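Local coordinates for protein phosphoserine aminotransferase SerC (Cytophaga hutchinsonii ATCC 33406, PDB 3FFR) that probably catalyses the pyridoxal-phosphate-dependent transamination between 3-phosphohydroxypyruvate and glutamate that yields phosphoserine in serine biosynthesis, at residues Y99-A102 with G103-G106; L353-T356 with L357-I361; E57-S60 with N61-V64. All coordinates share one frame; numbering follows the deposited sequence.

Contact 1. Residues Y99-A102 with G103-G106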
# COMPACT_ATOMS: atom_id res chain seq x y z
N TYR A 99 10.22 -15.40 -9.86
CA TYR A 99 10.14 -16.39 -10.93
C TYR A 99 8.81 -17.15 -10.86
O TYR A 99 8.15 -17.37 -11.88
CB TYR A 99 11.34 -17.36 -10.81
CG TYR A 99 11.15 -18.72 -11.45
CD1 TYR A 99 11.23 -18.87 -12.82
CD2 TYR A 99 10.93 -19.85 -10.68
CE1 TYR A 99 11.08 -20.10 -13.41
CE2 TYR A 99 10.75 -21.07 -11.25
CZ TYR A 99 10.84 -21.21 -12.61
OH TYR A 99 10.68 -22.46 -13.17
N GLU A 100 8.42 -17.53 -9.64
CA GLU A 100 7.16 -18.28 -9.44
C GLU A 100 5.91 -17.49 -9.83
O GLU A 100 4.92 -18.04 -10.32
CB GLU A 100 7.04 -18.75 -7.98
CG GLU A 100 8.01 -19.87 -7.66
CD GLU A 100 8.09 -20.20 -6.18
OE1 GLU A 100 7.57 -19.43 -5.36
OE2 GLU A 100 8.74 -21.22 -5.85
N PHE A 101 5.97 -16.19 -9.62
CA PHE A 101 4.83 -15.32 -10.02
C PHE A 101 4.52 -15.47 -11.50
O PHE A 101 3.36 -15.40 -11.92
CB PHE A 101 5.13 -13.83 -9.75
CG PHE A 101 4.86 -13.38 -8.35
CD1 PHE A 101 4.92 -14.26 -7.27
CD2 PHE A 101 4.58 -12.03 -8.11
CE1 PHE A 101 4.68 -13.82 -5.97
CE2 PHE A 101 4.36 -11.59 -6.82
CZ PHE A 101 4.42 -12.47 -5.76
N ALA A 102 5.55 -15.63 -12.32
CA ALA A 102 5.31 -15.71 -13.76
C ALA A 102 4.36 -16.88 -14.07
O ALA A 102 3.36 -16.74 -14.77
CB ALA A 102 6.65 -15.84 -14.57
N GLY A 103 4.68 -18.05 -13.50
CA GLY A 103 3.84 -19.23 -13.67
C GLY A 103 2.46 -19.08 -13.04
O GLY A 103 1.45 -19.52 -13.58
N GLU A 104 2.40 -18.44 -11.89
CA GLU A 104 1.10 -18.25 -11.23
C GLU A 104 0.17 -17.38 -12.08
O GLU A 104 -1.08 -17.48 -11.99
CB GLU A 104 1.27 -17.65 -9.83
CG GLU A 104 1.84 -18.66 -8.91
CD GLU A 104 2.33 -18.12 -7.58
OE1 GLU A 104 1.94 -17.02 -7.18
OE2 GLU A 104 3.16 -18.82 -6.94
N LEU A 105 0.77 -16.53 -12.91
CA LEU A 105 0.03 -15.62 -13.81
C LEU A 105 -0.17 -16.21 -15.20
O LEU A 105 -0.66 -15.56 -16.12
CB LEU A 105 0.73 -14.27 -13.91
CG LEU A 105 0.68 -13.41 -12.64
CD1 LEU A 105 1.64 -12.18 -12.66
CD2 LEU A 105 -0.78 -12.93 -12.37
N GLY A 106 0.20 -17.46 -15.33
CA GLY A 106 -0.04 -18.18 -16.57
C GLY A 106 1.01 -18.02 -17.64
O GLY A 106 0.80 -18.40 -18.78
O HOH W 1 7.09 -19.75 -12.97
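Glu104 reaches back along the last turn of helix 93-104, its OE1 being the oxygen near Phe101 and its OE2 the one near Glu100. Its CG stands opposite its own carbonyl carbon (chi1 -72°) and the chain runs on extended, which carries CG to 3.4 Å from Glu100 O. From there Glu104 OE1 comes within 4.1 Å of Phe101 CD1, approaching the ring obliquely, with ring and carboxylate planes 39° apart. The other oxygen, Glu104 OE2, lies 4.0 Å from Glu100 CB and 4.7 Å from Glu100 OE1. The phenyl ring packs against helix 70-81 (Thr71, Ile78) and meets Trp74 edge-to-face.

Leu105 uses the same kind of first torsion, its CG sitting 3.4 Å from Phe101 O. Its N-H goes to Phe101 O at 3.0 Å and, weakly, to Ala102 O, while Glu104 N binds Glu100 O in a straighter bond (N-H...O 160°). Beyond Leu105 the helix closes in a Schellman motif: Gly106, at positive phi, is the C-prime residue, Gly106 N bonds to Gly103 O, and Arg107 N returns to Ala102 O. A water bridges Tyr99 O and, weakly, Gly103 N. This helix is the connection of a beta-alpha-beta unit between strands 85-90 and 108-113, and its end meets the second subunit, where Ser221 bonds to Glu104 O. The two carboxylates would be expected to repel if both are ionised; Arg97 NH1, about two turns before Glu104, bridges Glu100 OE1 and Glu104 OE2, and Lys96 takes Glu100 OE2, which probably makes the pairing tolerable.

Contact 2. Residues L353-T356 with L357-I361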
# COMPACT_ATOMS: atom_id res chain seq x y z
N LEU A 353 28.76 -2.13 17.19
CA LEU A 353 28.35 -3.51 16.93
C LEU A 353 29.58 -4.43 16.82
O LEU A 353 29.65 -5.48 17.46
CB LEU A 353 27.52 -3.63 15.63
CG LEU A 353 27.14 -5.06 15.23
CD1 LEU A 353 26.17 -5.73 16.19
CD2 LEU A 353 26.52 -5.03 13.78
N VAL A 354 30.55 -4.01 16.00
CA VAL A 354 31.73 -4.85 15.74
C VAL A 354 32.56 -5.03 17.03
O VAL A 354 33.05 -6.12 17.35
CB VAL A 354 32.58 -4.32 14.57
CG1 VAL A 354 33.93 -5.07 14.45
CG2 VAL A 354 31.78 -4.46 13.25
N GLN A 355 32.68 -3.95 17.78
CA GLN A 355 33.48 -4.01 19.00
C GLN A 355 32.84 -4.94 20.01
O GLN A 355 33.52 -5.68 20.73
CB GLN A 355 33.66 -2.63 19.61
CG GLN A 355 34.21 -2.65 21.03
CD GLN A 355 34.19 -1.27 21.65
OE1 GLN A 355 34.96 -0.39 21.25
NE2 GLN A 355 33.29 -1.07 22.63
N THR A 356 31.52 -4.89 20.05
CA THR A 356 30.77 -5.68 21.01
C THR A 356 30.87 -7.14 20.61
O THR A 356 31.09 -8.02 21.45
CB THR A 356 29.31 -5.20 21.12
OG1 THR A 356 29.30 -3.83 21.53
CG2 THR A 356 28.53 -6.04 22.11
N LEU A 357 30.75 -7.39 19.31
CA LEU A 357 30.85 -8.77 18.81
C LEU A 357 32.24 -9.34 19.11
O LEU A 357 32.40 -10.50 19.51
CB LEU A 357 30.58 -8.84 17.32
CG LEU A 357 29.10 -8.65 16.94
CD1 LEU A 357 28.96 -8.56 15.42
CD2 LEU A 357 28.19 -9.77 17.49
N LYS A 358 33.24 -8.52 18.89
CA LYS A 358 34.62 -8.95 19.09
C LYS A 358 34.89 -9.33 20.52
O LYS A 358 35.57 -10.33 20.81
CB LYS A 358 35.60 -7.85 18.71
CG LYS A 358 35.63 -7.59 17.22
CD LYS A 358 36.35 -6.30 16.86
CE LYS A 358 37.80 -6.32 17.24
NZ LYS A 358 38.43 -5.06 16.74
N GLU A 359 34.33 -8.52 21.39
CA GLU A 359 34.57 -8.65 22.82
C GLU A 359 33.79 -9.77 23.46
O GLU A 359 34.32 -10.48 24.31
CB GLU A 359 34.28 -7.33 23.55
CG GLU A 359 35.27 -6.22 23.22
CD GLU A 359 35.01 -4.93 24.00
OE1 GLU A 359 34.06 -4.88 24.79
OE2 GLU A 359 35.78 -3.95 23.80
N LYS A 360 32.55 -9.95 23.00
CA LYS A 360 31.63 -10.92 23.62
C LYS A 360 31.45 -12.23 22.88
O LYS A 360 31.02 -13.22 23.46
CB LYS A 360 30.27 -10.26 23.82
CG LYS A 360 30.33 -8.88 24.51
CD LYS A 360 30.85 -8.97 25.95
CE LYS A 360 29.80 -9.61 26.86
NZ LYS A 360 30.31 -9.81 28.27
N ILE A 361 31.73 -12.22 21.57
CA ILE A 361 31.55 -13.41 20.73
C ILE A 361 32.90 -13.91 20.20
O ILE A 361 33.21 -15.11 20.23
CB ILE A 361 30.61 -13.12 19.52
CG1 ILE A 361 29.24 -12.60 19.98
CG2 ILE A 361 30.42 -14.39 18.71
CD1 ILE A 361 28.51 -13.57 20.87
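Gln355 and Glu359 place the two flat groups of this contact alongside each other, pointing the same way, with amide and carboxylate planes 6° apart. They stand one turn apart on the C-terminal alpha-helix 347-360, an i to i+4 pair on its exposed side. Glu359 OE2 meets Gln355 CG at 3.4 Å and lies 4.0 Å from Gln355 NE2, so the measured approach is mainly to the aliphatic part of the glutamine. The first torsions differ: Gln355 CG is opposite its backbone nitrogen (chi1 167°), whereas Glu359 CG is opposite its carbonyl carbon (chi1 -68°) and leans back over Gln355 O.

The same spacing repeats round the helix. Val354 CG1 touches Lys358 CD at 3.6 Å, beside Tyr281 of helix 264-284. On the buried side Leu353 CG meets Leu357 CD1 at 3.9 Å; Leu353 also packs on Met323 and Val325 of strand 323-327, and Leu357 on Leu318 of helix 311-318. The helix thus lies against helices 264-284 and 311-318 and strand 323-327. Thr356 turns its hydroxyl to Lys352 O and its methyl CG2 toward Lys360 CG.

Four backbone bonds of the i+4 to i pattern run beneath these pairs, Lys358 N to Val354 O among them at 2.9 Å. Near the helix end, Lys360 NZ bonds to a polyether probably from the crystallisation liquor, and Lys360 N donates a hydrogen bond to Thr356 O at 2.9 Å.

Contact 3. Residues E57-S60 with N61-V64. With P33 (3,6,9,12,15,18-hexaoxaicosane-1,20-diol), chain K.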
# COMPACT_ATOMS: atom_id res chain seq x y z
N GLU A 57 20.38 9.89 -10.61
CA GLU A 57 20.88 10.39 -11.90
C GLU A 57 20.15 9.75 -13.10
O GLU A 57 20.73 9.31 -14.09
CB GLU A 57 22.39 10.20 -12.00
CG GLU A 57 23.11 10.91 -10.84
CD GLU A 57 24.59 10.65 -10.80
OE1 GLU A 57 25.26 10.67 -11.84
OE2 GLU A 57 25.09 10.45 -9.69
N LEU A 58 18.84 9.77 -13.02
CA LEU A 58 18.02 9.18 -14.05
C LEU A 58 17.91 10.06 -15.28
O LEU A 58 17.69 11.28 -15.18
CB LEU A 58 16.61 8.91 -13.54
CG LEU A 58 16.46 7.90 -12.40
CD1 LEU A 58 15.00 7.84 -11.88
CD2 LEU A 58 16.96 6.54 -12.87
N PRO A 59 18.03 9.45 -16.46
CA PRO A 59 17.88 10.23 -17.69
C PRO A 59 16.44 10.49 -18.07
O PRO A 59 15.50 9.95 -17.46
CB PRO A 59 18.56 9.39 -18.75
CG PRO A 59 18.54 8.02 -18.24
CD PRO A 59 18.42 8.06 -16.72
N SER A 60 16.27 11.29 -19.11
CA SER A 60 14.95 11.81 -19.47
C SER A 60 13.97 10.77 -19.98
O SER A 60 12.76 11.01 -19.98
CB SER A 60 15.07 12.97 -20.47
OG SER A 60 15.63 12.51 -21.68
N ASN A 61 14.48 9.60 -20.35
CA ASN A 61 13.62 8.53 -20.89
C ASN A 61 13.07 7.59 -19.81
O ASN A 61 12.42 6.61 -20.11
CB ASN A 61 14.30 7.71 -22.01
CG ASN A 61 15.52 6.96 -21.54
OD1 ASN A 61 16.36 7.50 -20.82
ND2 ASN A 61 15.66 5.71 -21.98
N TYR A 62 13.38 7.92 -18.56
CA TYR A 62 12.87 7.19 -17.39
C TYR A 62 11.81 7.96 -16.62
O TYR A 62 11.86 9.19 -16.51
CB TYR A 62 14.00 6.84 -16.42
CG TYR A 62 14.78 5.60 -16.78
CD1 TYR A 62 15.76 5.62 -17.76
CD2 TYR A 62 14.54 4.40 -16.14
CE1 TYR A 62 16.49 4.45 -18.07
CE2 TYR A 62 15.26 3.25 -16.42
CZ TYR A 62 16.21 3.27 -17.38
OH TYR A 62 16.92 2.11 -17.62
N GLU A 63 10.90 7.20 -16.02
CA GLU A 63 9.87 7.74 -15.13
C GLU A 63 9.89 6.99 -13.78
O GLU A 63 10.44 5.89 -13.66
CB GLU A 63 8.50 7.65 -15.76
CG GLU A 63 7.48 8.37 -14.90
CD GLU A 63 7.83 9.84 -14.73
OE1 GLU A 63 7.59 10.57 -15.73
OE2 GLU A 63 8.30 10.23 -13.62
N VAL A 64 9.31 7.63 -12.78
CA VAL A 64 9.23 7.10 -11.45
C VAL A 64 7.76 6.89 -11.15
O VAL A 64 6.98 7.83 -11.30
CB VAL A 64 9.80 8.10 -10.40
CG1 VAL A 64 9.47 7.66 -8.96
CG2 VAL A 64 11.29 8.30 -10.54
O4 P33 K . 9.83 7.78 -21.11
C3 P33 K . 8.97 8.68 -20.40
C2 P33 K . 9.71 9.72 -19.56
O1 P33 K . 8.76 10.28 -18.62
O HOH W 2 14.03 11.02 -15.39
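Pro59 and Tyr62 lie side by side across a type I beta turn that leads from the end of helix 39-55 into strand 62-67, within this chain an outermost strand of the large mixed sheet. The turn is closed by Tyr62 N to Pro59 O at 3.1 Å. Followed outward, Tyr62 CB sits 3.6 Å from Pro59 O and 4.4 Å from Leu58 CB, the closest approach of Leu58 and Tyr62. With CG opposite the carbonyl carbon (chi1 -82°), the ring passes the proline: CD1 meets Pro59 CG at 3.7 Å, in an oblique approach, and CE1 meets the same carbon at 4.1 Å. At the tip, OH bonds to Trp179 O, while the Trp179 ring meets the tyrosine ring edge-to-face.

The proline is flanked also by Asn61, whose OD1 is 3.4 Å from Pro59 CG; its ND2 goes to Asp206. The Leu58 and Val64 side chains cross at about a right angle, Leu58 CD1 to Val64 CG2 4.0 Å. A polyether, probably from the crystallisation liquor, bonds weakly to Asn61 O and Glu63 OE1. Glu63 OE2 pairs with Lys53 and also accepts Val64 N at 2.9 Å, on its anti side.

From the N terminus the chain meets contact 3 first, where the turn after helix 39-55 leads into strand 62-67 at one border of the seven-stranded sheet. Contact 1 follows at the end of helix 93-104, just before strand 108-113, within this chain the opposite border strand of that sheet; the two centres are 28 Å apart. Contact 2 comes last, on helix 347-360 beside the five-stranded sheet, with its centre 43 Å from contact 3 and 44 Å from contact 1. Each contact is continuous in sequence, so none encloses a long loop, and the three run in series without nesting or crossing. Contacts 1 and 3 belong to the large-sheet region, contact 2 to the C-terminal region.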